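Local coordinates for protein beta-agarase (PDB 6AII) that probably hydrolyses the beta-1,4 linkages of agarose to release neoagarobiose, as a calcium-binding glycoside hydrolase of family GH16, at residues A[3-8]-A[315-320]; A[80-85]-A[101-106]; A[227-232]-A[263-268]. All blocks are in the same frame, centred on the assembly; numbering follows the deposited sequence.

Contact 1 (A[3-8]-A[315-320]). With CA (calcium ion), chain B.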
ATOM      1  N   ALA A   3       8.117 -24.298   9.528  1.00 28.50           N
ATOM      2  CA  ALA A   3       8.285 -23.440   8.290  1.00 26.72           C
ATOM      3  C   ALA A   3       7.320 -22.260   8.430  1.00 26.08           C
ATOM      4  O   ALA A   3       6.199 -22.443   8.924  1.00 25.99           O
ATOM      5  CB  ALA A   3       7.974 -24.286   7.056  1.00 27.06           C
ATOM      6  N   GLN A   4       7.743 -21.092   7.952  1.00 25.61           N
ATOM      7  CA  GLN A   4       6.834 -19.898   8.016  1.00 23.47           C
ATOM      8  C   GLN A   4       5.776 -20.025   6.933  1.00 21.09           C
ATOM      9  O   GLN A   4       5.842 -20.876   6.039  1.00 21.20           O
ATOM     10  CB  GLN A   4       7.744 -18.685   7.853  1.00 26.17           C
ATOM     11  CG  GLN A   4       8.771 -18.726   8.986  1.00 35.74           C
ATOM     12  CD  GLN A   4       9.427 -17.430   9.358  1.00 40.95           C
ATOM     13  OE1 GLN A   4       8.938 -16.664  10.189  1.00 50.45           O
ATOM     14  NE2 GLN A   4      10.603 -17.257   8.794  1.00 36.52           N
ATOM     15  N   ASP A   5       4.780 -19.104   7.008  1.00 19.77           N
ATOM     16  CA  ASP A   5       3.648 -19.213   6.106  1.00 18.73           C
ATOM     17  C   ASP A   5       4.087 -19.106   4.638  1.00 19.78           C
ATOM     18  O   ASP A   5       3.415 -19.619   3.771  1.00 21.68           O
ATOM     19  CB  ASP A   5       2.601 -18.144   6.381  1.00 20.81           C
ATOM     20  CG  ASP A   5       1.748 -18.341   7.618  1.00 23.94           C
ATOM     21  OD1 ASP A   5       1.778 -19.430   8.237  1.00 21.97           O
ATOM     22  OD2 ASP A   5       1.076 -17.374   7.964  1.00 23.47           O
ATOM     23  N   TRP A   6       5.109 -18.332   4.347  1.00 17.98           N
ATOM     24  CA  TRP A   6       5.560 -18.104   2.976  1.00 18.69           C
ATOM     25  C   TRP A   6       6.527 -19.201   2.522  1.00 22.75           C
ATOM     26  O   TRP A   6       7.088 -19.106   1.443  1.00 21.26           O
ATOM     27  CB  TRP A   6       6.243 -16.730   2.850  1.00 18.58           C
ATOM     28  CG  TRP A   6       7.319 -16.534   3.866  1.00 18.40           C
ATOM     29  CD1 TRP A   6       8.557 -17.082   3.864  1.00 20.17           C
ATOM     30  CD2 TRP A   6       7.255 -15.699   5.021  1.00 18.49           C
ATOM     31  NE1 TRP A   6       9.297 -16.630   4.910  1.00 21.16           N
ATOM     32  CE2 TRP A   6       8.500 -15.815   5.677  1.00 21.50           C
ATOM     33  CE3 TRP A   6       6.259 -14.896   5.581  1.00 19.50           C
ATOM     34  CZ2 TRP A   6       8.769 -15.115   6.835  1.00 19.34           C
ATOM     35  CZ3 TRP A   6       6.530 -14.210   6.731  1.00 19.57           C
ATOM     36  CH2 TRP A   6       7.780 -14.325   7.355  1.00 18.38           C
ATOM     37  N   ALA A   7       6.803 -20.172   3.371  1.00 21.92           N
ATOM     38  CA  ALA A   7       7.851 -21.151   2.974  1.00 25.94           C
ATOM     39  C   ALA A   7       7.368 -21.909   1.748  1.00 27.06           C
ATOM     40  O   ALA A   7       6.210 -22.175   1.619  1.00 27.47           O
ATOM     41  CB  ALA A   7       8.170 -22.086   4.095  1.00 26.97           C
ATOM     42  N   GLY A   8       8.291 -22.163   0.841  1.00 31.24           N
ATOM     43  CA  GLY A   8       7.938 -22.821  -0.378  1.00 32.55           C
ATOM     44  C   GLY A   8       7.371 -21.876  -1.424  1.00 34.49           C
ATOM     45  O   GLY A   8       7.089 -22.308  -2.530  1.00 35.93           O
ATOM     46  N   VAL A 315      -3.974  -9.149   6.798  1.00 17.35           N
ATOM     47  CA  VAL A 315      -2.613  -9.323   6.327  1.00 17.39           C
ATOM     48  C   VAL A 315      -2.143 -10.695   6.851  1.00 16.77           C
ATOM     49  O   VAL A 315      -1.892 -10.844   8.049  1.00 18.07           O
ATOM     50  CB  VAL A 315      -1.663  -8.202   6.778  1.00 18.16           C
ATOM     51  CG1 VAL A 315      -0.270  -8.384   6.170  1.00 19.25           C
ATOM     52  CG2 VAL A 315      -2.223  -6.808   6.443  1.00 21.49           C
ATOM     53  N   ASP A 316      -2.024 -11.652   5.926  1.00 15.77           N
ATOM     54  CA  ASP A 316      -1.566 -13.009   6.329  1.00 16.17           C
ATOM     55  C   ASP A 316      -0.099 -12.975   6.697  1.00 18.47           C
ATOM     56  O   ASP A 316       0.347 -13.679   7.608  1.00 19.45           O
ATOM     57  CB  ASP A 316      -1.833 -13.964   5.170  1.00 19.56           C
ATOM     58  CG  ASP A 316      -1.523 -15.420   5.476  1.00 20.99           C
ATOM     59  OD1 ASP A 316      -1.524 -15.796   6.682  1.00 19.91           O
ATOM     60  OD2 ASP A 316      -1.308 -16.171   4.488  1.00 20.58           O
ATOM     61  N   TRP A 317       0.695 -12.237   5.938  1.00 16.90           N
ATOM     62  CA  TRP A 317       2.113 -12.140   6.232  1.00 18.23           C
ATOM     63  C   TRP A 317       2.719 -10.935   5.508  1.00 16.46           C
ATOM     64  O   TRP A 317       2.185 -10.440   4.490  1.00 18.52           O
ATOM     65  CB  TRP A 317       2.892 -13.437   5.874  1.00 16.42           C
ATOM     66  CG  TRP A 317       2.717 -14.083   4.535  1.00 16.34           C
ATOM     67  CD1 TRP A 317       2.018 -15.223   4.340  1.00 17.74           C
ATOM     68  CD2 TRP A 317       3.273 -13.736   3.263  1.00 16.95           C
ATOM     69  NE1 TRP A 317       2.149 -15.678   3.062  1.00 18.35           N
ATOM     70  CE2 TRP A 317       2.917 -14.786   2.371  1.00 17.73           C
ATOM     71  CE3 TRP A 317       4.071 -12.671   2.796  1.00 19.28           C
ATOM     72  CZ2 TRP A 317       3.295 -14.776   1.047  1.00 18.43           C
ATOM     73  CZ3 TRP A 317       4.411 -12.641   1.456  1.00 18.42           C
ATOM     74  CH2 TRP A 317       4.042 -13.695   0.601  1.00 18.53           C
ATOM     75  N   ILE A 318       3.846 -10.476   6.021  1.00 17.11           N
ATOM     76  CA  ILE A 318       4.723  -9.525   5.414  1.00 17.13           C
ATOM     77  C   ILE A 318       6.094 -10.194   5.396  1.00 18.32           C
ATOM     78  O   ILE A 318       6.516 -10.692   6.459  1.00 18.76           O
ATOM     79  CB  ILE A 318       4.802  -8.196   6.192  1.00 19.46           C
ATOM     80  CG1 ILE A 318       3.437  -7.531   6.299  1.00 19.35           C
ATOM     81  CG2 ILE A 318       5.863  -7.294   5.628  1.00 20.41           C
ATOM     82  CD1 ILE A 318       3.376  -6.465   7.365  1.00 19.64           C
ATOM     83  N   ARG A 319       6.799 -10.115   4.265  1.00 19.00           N
ATOM     84  CA  ARG A 319       8.197 -10.671   4.241  1.00 20.16           C
ATOM     85  C   ARG A 319       9.083  -9.705   3.481  1.00 19.97           C
ATOM     86  O   ARG A 319       8.700  -9.076   2.494  1.00 19.10           O
ATOM     87  CB  ARG A 319       8.237 -12.085   3.663  1.00 19.33           C
ATOM     88  CG  ARG A 319       7.887 -12.176   2.175  1.00 18.27           C
ATOM     89  CD  ARG A 319       7.797 -13.626   1.743  1.00 19.18           C
ATOM     90  NE  ARG A 319       7.652 -13.752   0.317  1.00 18.37           N
ATOM     91  CZ  ARG A 319       7.943 -14.792  -0.434  1.00 18.46           C
ATOM     92  NH1 ARG A 319       8.575 -15.844   0.110  1.00 20.33           N
ATOM     93  NH2 ARG A 319       7.532 -14.817  -1.704  1.00 18.42           N
ATOM     94  N   VAL A 320      10.308  -9.568   4.002  1.00 18.00           N
ATOM     95  CA  VAL A 320      11.311  -8.692   3.475  1.00 17.85           C
ATOM     96  C   VAL A 320      12.626  -9.470   3.294  1.00 19.12           C
ATOM     97  O   VAL A 320      12.978 -10.203   4.226  1.00 19.47           O
ATOM     98  CB  VAL A 320      11.527  -7.474   4.378  1.00 17.97           C
ATOM     99  CG1 VAL A 320      12.661  -6.634   3.894  1.00 19.45           C
ATOM    100  CG2 VAL A 320      10.236  -6.630   4.435  1.00 19.52           C
TER
HETATM  101 CA    CA B 501      -0.488 -15.913   8.761  1.00 20.34          CA
HETATM  102  O   HOH W   1       1.050 -18.255   2.317  1.00 27.20           O
HETATM  103  O   HOH W   2      -1.886 -17.996   8.577  1.00 24.33           O
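The calcium ion ties Asp-5 OD2 and Asp-316 OD1 together, each 2.3 Å from the metal. Each carboxylate gives one oxygen, and sharing the metal brings Asp-5 OD2 and Asp-316 OD1 to 3.3 Å from each other. Asp-316 grips the ion a second time through its backbone O, helped by its side chain standing anti to the backbone N (chi1 -175°), beside its own carbonyl carbon. Water 2, Asp-30 O, Asn-32 OD1 and Gly-74 O complete the site, while Asp-316 OD2 turns to a salt bridge with Arg-123.

Next to the metal the two segments meet through indoles. Trp-6 directs its edge at the face of Trp-317 in an offset edge-to-face pair, the planes 75° apart, and its CB sits over the six-membered ring of Trp-317, 4.1 Å from the centroid. In return Trp-317 CB lies at the edge of the Trp-6 ring. One face of Trp-6 is covered by Gln-4 CB; over the other runs Arg-319, whose CB makes a CH-pi contact 3.9 Å from the six-membered centroid. The guanidinium passes beyond the ring to Glu-121. Water 1 links the segments, accepting from Trp-317 NE1 at 2.9 Å and donating to Asp-5 O.

Asp-316 and Trp-317 form a classic beta bulge opposite Arg-123, where the strand turns its corner. With no direct hydrogen bond between the segments, the N-terminal turn is held by metal coordination, indole packing and one bridging water, and the calcium probably offsets the mutual repulsion of the two carboxylates.

Contact 2 (A[80-85]-A[101-106])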
ATOM      1  N   ALA A  80     -12.374  -1.540   9.807  1.00 16.74           N
ATOM      2  CA  ALA A  80     -13.312  -0.393   9.669  1.00 17.57           C
ATOM      3  C   ALA A  80     -14.545  -0.663  10.516  1.00 19.53           C
ATOM      4  O   ALA A  80     -15.236  -1.687  10.343  1.00 19.69           O
ATOM      5  CB  ALA A  80     -13.670  -0.105   8.227  1.00 19.77           C
ATOM      6  N   SER A  81     -14.943   0.361  11.286  1.00 17.85           N
ATOM      7  CA  SER A  81     -16.148   0.258  12.107  1.00 18.75           C
ATOM      8  C   SER A  81     -16.771   1.654  12.239  1.00 20.02           C
ATOM      9  O   SER A  81     -16.197   2.630  11.747  1.00 19.53           O
ATOM     10  CB  SER A  81     -15.806  -0.325  13.446  1.00 19.54           C
ATOM     11  OG  SER A  81     -14.853   0.458  14.143  1.00 20.21           O
ATOM     12  N   ARG A  82     -17.949   1.703  12.812  1.00 19.07           N
ATOM     13  CA  ARG A  82     -18.681   3.000  12.836  1.00 18.87           C
ATOM     14  C   ARG A  82     -19.439   3.129  14.148  1.00 20.99           C
ATOM     15  O   ARG A  82     -20.451   2.434  14.344  1.00 24.28           O
ATOM     16  CB  ARG A  82     -19.570   3.136  11.598  1.00 19.85           C
ATOM     17  CG  ARG A  82     -20.327   4.468  11.561  1.00 19.14           C
ATOM     18  CD  ARG A  82     -20.945   4.723  10.226  1.00 20.23           C
ATOM     19  NE  ARG A  82     -19.985   4.941   9.174  1.00 21.29           N
ATOM     20  CZ  ARG A  82     -20.188   4.680   7.904  1.00 19.49           C
ATOM     21  NH1 ARG A  82     -21.392   4.276   7.501  1.00 21.31           N
ATOM     22  NH2 ARG A  82     -19.163   4.765   7.047  1.00 21.42           N
ATOM     23  N   ASN A  83     -19.032   4.103  14.921  1.00 19.57           N
ATOM     24  CA  ASN A  83     -19.717   4.355  16.245  1.00 20.58           C
ATOM     25  C   ASN A  83     -20.796   5.432  16.090  1.00 25.51           C
ATOM     26  O   ASN A  83     -21.492   5.685  17.069  1.00 25.00           O
ATOM     27  CB  ASN A  83     -18.735   4.709  17.341  1.00 22.92           C
ATOM     28  CG  ASN A  83     -17.888   5.919  17.071  1.00 21.81           C
ATOM     29  OD1 ASN A  83     -18.314   6.789  16.315  1.00 21.18           O
ATOM     30  ND2 ASN A  83     -16.713   5.941  17.658  1.00 20.00           N
ATOM     31  N   GLY A  84     -20.966   6.073  14.930  1.00 21.80           N
ATOM     32  CA  GLY A  84     -21.956   7.100  14.779  1.00 21.73           C
ATOM     33  C   GLY A  84     -21.437   8.521  14.953  1.00 22.20           C
ATOM     34  O   GLY A  84     -22.168   9.466  14.535  1.00 24.01           O
ATOM     35  N   ASN A  85     -20.248   8.712  15.470  1.00 19.76           N
ATOM     36  CA  ASN A  85     -19.665  10.041  15.615  1.00 20.65           C
ATOM     37  C   ASN A  85     -19.378  10.635  14.243  1.00 22.35           C
ATOM     38  O   ASN A  85     -19.119   9.884  13.272  1.00 20.50           O
ATOM     39  CB  ASN A  85     -18.386  10.029  16.426  1.00 20.67           C
ATOM     40  CG  ASN A  85     -18.605   9.688  17.876  1.00 23.36           C
ATOM     41  OD1 ASN A  85     -19.741   9.695  18.314  1.00 21.79           O
ATOM     42  ND2 ASN A  85     -17.544   9.280  18.524  1.00 22.47           N
ATOM     43  N   PRO A 101     -20.637  11.234   8.746  1.00 20.25           N
ATOM     44  CA  PRO A 101     -20.408  10.150   9.725  1.00 22.50           C
ATOM     45  C   PRO A 101     -18.973   9.641   9.517  1.00 20.49           C
ATOM     46  O   PRO A 101     -18.559   9.352   8.384  1.00 22.10           O
ATOM     47  CB  PRO A 101     -21.480   9.084   9.433  1.00 23.39           C
ATOM     48  CG  PRO A 101     -22.535   9.853   8.643  1.00 25.61           C
ATOM     49  CD  PRO A 101     -21.711  10.816   7.807  1.00 22.25           C
ATOM     50  N   ALA A 102     -18.239   9.505  10.597  1.00 19.15           N
ATOM     51  CA  ALA A 102     -16.872   9.019  10.505  1.00 17.51           C
ATOM     52  C   ALA A 102     -16.850   7.484  10.343  1.00 18.05           C
ATOM     53  O   ALA A 102     -17.842   6.769  10.579  1.00 18.70           O
ATOM     54  CB  ALA A 102     -16.120   9.405  11.736  1.00 20.24           C
ATOM     55  N   THR A 103     -15.687   7.023   9.923  1.00 18.32           N
ATOM     56  CA  THR A 103     -15.412   5.578   9.994  1.00 19.21           C
ATOM     57  C   THR A 103     -14.143   5.393  10.806  1.00 16.70           C
ATOM     58  O   THR A 103     -13.062   5.926  10.425  1.00 17.54           O
ATOM     59  CB  THR A 103     -15.334   4.967   8.585  1.00 17.71           C
ATOM     60  OG1 THR A 103     -16.455   5.346   7.798  1.00 20.04           O
ATOM     61  CG2 THR A 103     -15.167   3.446   8.624  1.00 17.62           C
ATOM     62  N   GLN A 104     -14.186   4.645  11.910  1.00 17.05           N
ATOM     63  CA  GLN A 104     -13.037   4.342  12.675  1.00 16.79           C
ATOM     64  C   GLN A 104     -12.247   3.256  11.954  1.00 17.73           C
ATOM     65  O   GLN A 104     -12.900   2.338  11.425  1.00 17.48           O
ATOM     66  CB  GLN A 104     -13.392   3.921  14.097  1.00 18.41           C
ATOM     67  CG  GLN A 104     -14.016   5.071  14.932  1.00 18.94           C
ATOM     68  CD  GLN A 104     -15.454   5.323  14.592  1.00 19.44           C
ATOM     69  OE1 GLN A 104     -16.310   4.407  14.560  1.00 19.96           O
ATOM     70  NE2 GLN A 104     -15.778   6.618  14.279  1.00 17.59           N
ATOM     71  N   MET A 105     -10.956   3.463  11.873  1.00 17.72           N
ATOM     72  CA  MET A 105     -10.149   2.642  10.955  1.00 17.63           C
ATOM     73  C   MET A 105      -8.803   2.377  11.561  1.00 18.55           C
ATOM     74  O   MET A 105      -8.463   2.916  12.584  1.00 21.01           O
ATOM     75  CB  MET A 105     -10.016   3.370   9.610  1.00 16.47           C
ATOM     76  CG  MET A 105     -11.294   3.327   8.803  1.00 17.07           C
ATOM     77  SD  MET A 105     -11.134   4.240   7.237  1.00 20.38           S
ATOM     78  CE  MET A 105     -12.010   3.214   6.094  1.00 21.22           C
ATOM     79  N   GLY A 106      -8.002   1.517  10.943  1.00 18.39           N
ATOM     80  CA  GLY A 106      -6.693   1.228  11.483  1.00 20.09           C
ATOM     81  C   GLY A 106      -5.562   1.625  10.564  1.00 19.84           C
ATOM     82  O   GLY A 106      -5.708   1.748   9.311  1.00 19.55           O
TER
HETATM   83  O   HOH W   3     -15.925   2.176  15.934  1.00 22.08           O
HETATM   84  O   HOH W   4     -18.650   7.157  13.241  1.00 18.84           O
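The side-chain amides of Asn-83 and Gln-104 lie stacked, their planes 23° apart, although the two side chains cross at about a right angle. Gln-104 bends at chi2 (77°), which folds its amide back over the loop 80-85 and brings Gln-104 OE1 to 2.8 Å from Asn-83 N, a hydrogen bond. The same OE1 accepts from water 3, which also bonds to Ser-81 OG, itself hydrogen-bonded to Asn-68 ND2, so the amide oxygen is gripped twice. Asn-83 OD1 is used within its own loop: it accepts from Asn-85 N at 2.9 Å, making an Asx turn that rounds the corner at Gly-84.

Arg-82 departs in another direction. Its chain bends at chi3 (-67°), and the guanidinium then presents two N-H groups to successive residues of the strand. NE donates to Ala-102 O at 3.1 Å, somewhat out of the guanidinium plane, whereas NH2 meets Thr-103 OG1 at 2.9 Å, in plane and nearly straight; Thr-103 OG1 is also hydrogen-bonded to Tyr-298 OH. Thr-103 turns its other branch, CG2, against Ala-80 CB.

The backbones are joined at two places. Ser-81 and Gln-104 form a single antiparallel hydrogen-bonded pair, Ser-81 N donating to Gln-104 O at 2.8 Å and Gln-104 N returning a bond to Ser-81 O. The bridge extends no further, and a second join follows where Ala-102 N donates to Asn-85 O at 2.8 Å. The side chains of Arg-82 and Gln-104 make the bonds in between, the latter to Asn-83 N.

Around this join, Arg-82 NH1 reaches a salt bridge with Asp-301, and Ile-304 of helix 301-306 packs on Ala-80, Arg-82 and Thr-103. Strand 62-64 pairs with strand 97-110 through Gln-63, while Ile-286 of strand 280-287 packs on Ala-80 and Met-105.

Contact 3 (A[227-232]-A[263-268]); sequences NHLEYY and NVLDKY
Two amides, those of Asn-227 and Asn-263, meet with their planes 75° apart, and the donor comes in over a face: Asn-263 ND2 donates a hydrogen bond to Asn-227 OD1 at 2.9 Å from a position 53° above the carbonyl plane, not on a lone pair. Such an approach suggests a bond of modest strength. With CG of Asn-263 anti to the backbone N (chi1 -178°), the amide is carried across to Asn-227. The other oxygen, Asn-263 OD1, is occupied within its own loop, where it accepts from Asp-266 N at 2.9 Å and, weakly, from Leu-265 N. This Asx motif holds the amide in place, so the loop's own backbone positions the N-H that crosses to Asn-227.

Flat groups also interact along the strand itself. The edge of the His-228 ring faces the carboxylate of Glu-230, with NE2 donating in the ring plane to Glu-230 OE2 at 2.7 Å. Tyr-232 OH donates to the second oxygen, Glu-230 OE1, at 2.6 Å. Both carboxylate oxygens are met on the anti side; His-228 ND1 has a further partner in Ser-242.

Beside the amide pair, Leu-265 meets the start of the strand with both methyls. CD1 rests 3.3 Å from Asn-227 O, while CD2 packs against Leu-229 CG at 3.8 Å. The side chains of Leu-229 and Leu-265 both point across the interface, and Trp-223, His-177 and Leu-276 extend the packing round Leu-229. Leu-265 O accepts from His-177 NE2 on strand 173-181.

Here a long irregular connection between strands 255-259 and 280-287 folds back on the first residues of strand 228-233, one polar and one apolar contact side by side, consistent with the beta-jelly-roll sandwich of family GH16.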
ATOM      1  N   ASN A 227      17.513   3.912  -9.010  1.00 22.13           N
ATOM      2  CA  ASN A 227      16.801   4.190 -10.238  1.00 24.34           C
ATOM      3  C   ASN A 227      16.134   2.915 -10.788  1.00 20.32           C
ATOM      4  O   ASN A 227      16.009   2.765 -12.001  1.00 21.81           O
ATOM      5  CB  ASN A 227      17.742   4.802 -11.291  1.00 27.91           C
ATOM      6  CG  ASN A 227      18.095   6.222 -10.884  1.00 32.81           C
ATOM      7  OD1 ASN A 227      17.279   7.131 -11.039  1.00 30.55           O
ATOM      8  ND2 ASN A 227      19.252   6.375 -10.242  1.00 30.38           N
ATOM      9  N   HIS A 228      15.683   2.004  -9.924  1.00 20.36           N
ATOM     10  CA  HIS A 228      15.156   0.713 -10.428  1.00 21.51           C
ATOM     11  C   HIS A 228      14.132   0.148  -9.431  1.00 19.68           C
ATOM     12  O   HIS A 228      14.517  -0.295  -8.319  1.00 21.37           O
ATOM     13  CB  HIS A 228      16.279  -0.271 -10.735  1.00 21.21           C
ATOM     14  CG  HIS A 228      15.797  -1.473 -11.502  1.00 23.16           C
ATOM     15  ND1 HIS A 228      16.021  -1.652 -12.839  1.00 24.63           N
ATOM     16  CD2 HIS A 228      15.126  -2.583 -11.112  1.00 24.32           C
ATOM     17  CE1 HIS A 228      15.526  -2.815 -13.256  1.00 25.54           C
ATOM     18  NE2 HIS A 228      14.969  -3.407 -12.195  1.00 24.11           N
ATOM     19  N   LEU A 229      12.871   0.022  -9.897  1.00 19.20           N
ATOM     20  CA  LEU A 229      11.810  -0.579  -9.100  1.00 19.37           C
ATOM     21  C   LEU A 229      11.102  -1.641  -9.961  1.00 18.46           C
ATOM     22  O   LEU A 229      10.890  -1.418 -11.169  1.00 21.20           O
ATOM     23  CB  LEU A 229      10.759   0.471  -8.753  1.00 21.27           C
ATOM     24  CG  LEU A 229      11.137   1.616  -7.845  1.00 21.86           C
ATOM     25  CD1 LEU A 229       9.928   2.542  -7.719  1.00 21.54           C
ATOM     26  CD2 LEU A 229      11.584   1.114  -6.493  1.00 23.14           C
ATOM     27  N   GLU A 230      10.818  -2.789  -9.341  1.00 17.96           N
ATOM     28  CA  GLU A 230      10.050  -3.803 -10.035  1.00 18.93           C
ATOM     29  C   GLU A 230       8.884  -4.191  -9.154  1.00 18.71           C
ATOM     30  O   GLU A 230       9.033  -4.405  -7.948  1.00 19.42           O
ATOM     31  CB  GLU A 230      10.833  -5.092 -10.311  1.00 20.27           C
ATOM     32  CG  GLU A 230      12.109  -4.848 -11.112  1.00 22.55           C
ATOM     33  CD  GLU A 230      13.023  -6.054 -11.229  1.00 28.10           C
ATOM     34  OE1 GLU A 230      12.745  -7.118 -10.597  1.00 24.82           O
ATOM     35  OE2 GLU A 230      14.093  -5.893 -11.887  1.00 26.16           O
ATOM     36  N   TYR A 231       7.679  -4.345  -9.768  1.00 17.95           N
ATOM     37  CA  TYR A 231       6.455  -4.756  -8.993  1.00 16.77           C
ATOM     38  C   TYR A 231       5.971  -6.146  -9.435  1.00 16.55           C
ATOM     39  O   TYR A 231       6.038  -6.518 -10.624  1.00 17.48           O
ATOM     40  CB  TYR A 231       5.343  -3.746  -9.299  1.00 16.62           C
ATOM     41  CG  TYR A 231       5.613  -2.354  -8.821  1.00 16.92           C
ATOM     42  CD1 TYR A 231       6.342  -1.488  -9.622  1.00 18.17           C
ATOM     43  CD2 TYR A 231       5.127  -1.871  -7.618  1.00 18.96           C
ATOM     44  CE1 TYR A 231       6.615  -0.184  -9.232  1.00 18.71           C
ATOM     45  CE2 TYR A 231       5.427  -0.569  -7.198  1.00 19.12           C
ATOM     46  CZ  TYR A 231       6.143   0.273  -8.025  1.00 19.24           C
ATOM     47  OH  TYR A 231       6.390   1.553  -7.623  1.00 20.48           O
ATOM     48  N   TYR A 232       5.469  -6.912  -8.443  1.00 18.07           N
ATOM     49  CA  TYR A 232       5.042  -8.264  -8.587  1.00 16.48           C
ATOM     50  C   TYR A 232       3.674  -8.415  -7.936  1.00 16.55           C
ATOM     51  O   TYR A 232       3.469  -8.028  -6.787  1.00 18.16           O
ATOM     52  CB  TYR A 232       6.013  -9.208  -7.858  1.00 17.79           C
ATOM     53  CG  TYR A 232       7.370  -9.183  -8.507  1.00 18.59           C
ATOM     54  CD1 TYR A 232       8.297  -8.178  -8.226  1.00 19.37           C
ATOM     55  CD2 TYR A 232       7.694 -10.123  -9.441  1.00 19.59           C
ATOM     56  CE1 TYR A 232       9.522  -8.123  -8.896  1.00 17.49           C
ATOM     57  CE2 TYR A 232       8.899 -10.073 -10.126  1.00 20.05           C
ATOM     58  CZ  TYR A 232       9.798  -9.067  -9.866  1.00 19.73           C
ATOM     59  OH  TYR A 232      10.991  -9.095 -10.550  1.00 22.80           O
ATOM     60  N   ASN A 263      14.245  10.942 -16.664  1.00 27.26           N
ATOM     61  CA  ASN A 263      14.339   9.861 -15.673  1.00 25.01           C
ATOM     62  C   ASN A 263      12.928   9.637 -15.104  1.00 26.23           C
ATOM     63  O   ASN A 263      12.318  10.586 -14.608  1.00 25.00           O
ATOM     64  CB  ASN A 263      15.349  10.221 -14.596  1.00 25.77           C
ATOM     65  CG  ASN A 263      15.529   9.125 -13.565  1.00 28.72           C
ATOM     66  OD1 ASN A 263      14.636   8.925 -12.742  1.00 29.03           O
ATOM     67  ND2 ASN A 263      16.671   8.433 -13.599  1.00 26.80           N
ATOM     68  N   VAL A 264      12.416   8.402 -15.143  1.00 24.25           N
ATOM     69  CA  VAL A 264      10.992   8.211 -14.724  1.00 23.66           C
ATOM     70  C   VAL A 264      10.861   8.018 -13.224  1.00 23.94           C
ATOM     71  O   VAL A 264       9.711   8.139 -12.757  1.00 24.71           O
ATOM     72  CB  VAL A 264      10.345   7.045 -15.482  1.00 24.83           C
ATOM     73  CG1 VAL A 264      10.331   7.284 -16.962  1.00 24.49           C
ATOM     74  CG2 VAL A 264      10.963   5.699 -15.120  1.00 25.94           C
ATOM     75  N   LEU A 265      11.964   7.839 -12.475  1.00 22.90           N
ATOM     76  CA  LEU A 265      11.899   7.814 -11.009  1.00 24.74           C
ATOM     77  C   LEU A 265      11.928   9.209 -10.397  1.00 24.19           C
ATOM     78  O   LEU A 265      11.273   9.429  -9.407  1.00 23.92           O
ATOM     79  CB  LEU A 265      12.985   6.952 -10.411  1.00 23.82           C
ATOM     80  CG  LEU A 265      12.714   5.524 -10.867  1.00 30.98           C
ATOM     81  CD1 LEU A 265      13.621   5.093 -12.003  1.00 27.88           C
ATOM     82  CD2 LEU A 265      12.585   4.551  -9.752  1.00 36.74           C
ATOM     83  N   ASP A 266      12.640  10.119 -11.063  1.00 24.62           N
ATOM     84  CA  ASP A 266      12.828  11.500 -10.516  1.00 24.43           C
ATOM     85  C   ASP A 266      12.882  12.494 -11.670  1.00 25.19           C
ATOM     86  O   ASP A 266      13.943  12.966 -12.067  1.00 25.49           O
ATOM     87  CB  ASP A 266      14.065  11.553  -9.623  1.00 26.28           C
ATOM     88  CG  ASP A 266      14.306  12.933  -9.011  1.00 27.76           C
ATOM     89  OD1 ASP A 266      13.323  13.718  -8.921  1.00 25.49           O
ATOM     90  OD2 ASP A 266      15.453  13.180  -8.588  1.00 26.94           O
ATOM     91  N   LYS A 267      11.735  12.785 -12.216  1.00 22.90           N
ATOM     92  CA  LYS A 267      11.636  13.452 -13.496  1.00 23.35           C
ATOM     93  C   LYS A 267      12.248  14.859 -13.441  1.00 25.08           C
ATOM     94  O   LYS A 267      12.876  15.265 -14.420  1.00 28.87           O
ATOM     95  CB  LYS A 267      10.169  13.547 -13.896  1.00 23.87           C
ATOM     96  CG  LYS A 267       9.918  14.285 -15.194  1.00 26.79           C
ATOM     97  CD  LYS A 267       8.482  14.178 -15.671  1.00 26.93           C
ATOM     98  CE  LYS A 267       8.281  14.870 -17.007  1.00 28.19           C
ATOM     99  NZ  LYS A 267       6.902  14.681 -17.539  1.00 28.35           N
ATOM    100  N   TYR A 268      12.008  15.543 -12.361  1.00 26.28           N
ATOM    101  CA  TYR A 268      12.376  16.989 -12.246  1.00 28.69           C
ATOM    102  C   TYR A 268      13.611  17.124 -11.352  1.00 31.06           C
ATOM    103  O   TYR A 268      13.902  18.237 -10.906  1.00 30.07           O
ATOM    104  CB  TYR A 268      11.188  17.776 -11.708  1.00 27.83           C
ATOM    105  CG  TYR A 268      10.004  17.717 -12.611  1.00 30.09           C
ATOM    106  CD1 TYR A 268       9.976  18.390 -13.815  1.00 29.05           C
ATOM    107  CD2 TYR A 268       8.916  16.906 -12.285  1.00 31.65           C
ATOM    108  CE1 TYR A 268       8.902  18.276 -14.672  1.00 33.73           C
ATOM    109  CE2 TYR A 268       7.830  16.799 -13.127  1.00 31.31           C
ATOM    110  CZ  TYR A 268       7.801  17.508 -14.313  1.00 32.69           C
ATOM    111  OH  TYR A 268       6.713  17.415 -15.121  1.00 28.83           O
TER

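The three contacts fasten connecting segments at separate places on the beta-sandwich. Contact 1 joins the N-terminal turn to strand 312-325 near the end of the chain, and the other two are nested in the long loop it closes. Contacts 2 and 3 follow one another in sequence and lie on opposite sides of the chain's centre, their centres 36 Å apart. Contacts 1 and 3 reach the same antiparallel sheet, with nearest atoms about 8 Å apart, whereas contact 2 involves strand 97-110 of the other sheet and comes within about 10 Å of contact 1. None touches another, and among them the calcium ion belongs to contact 1.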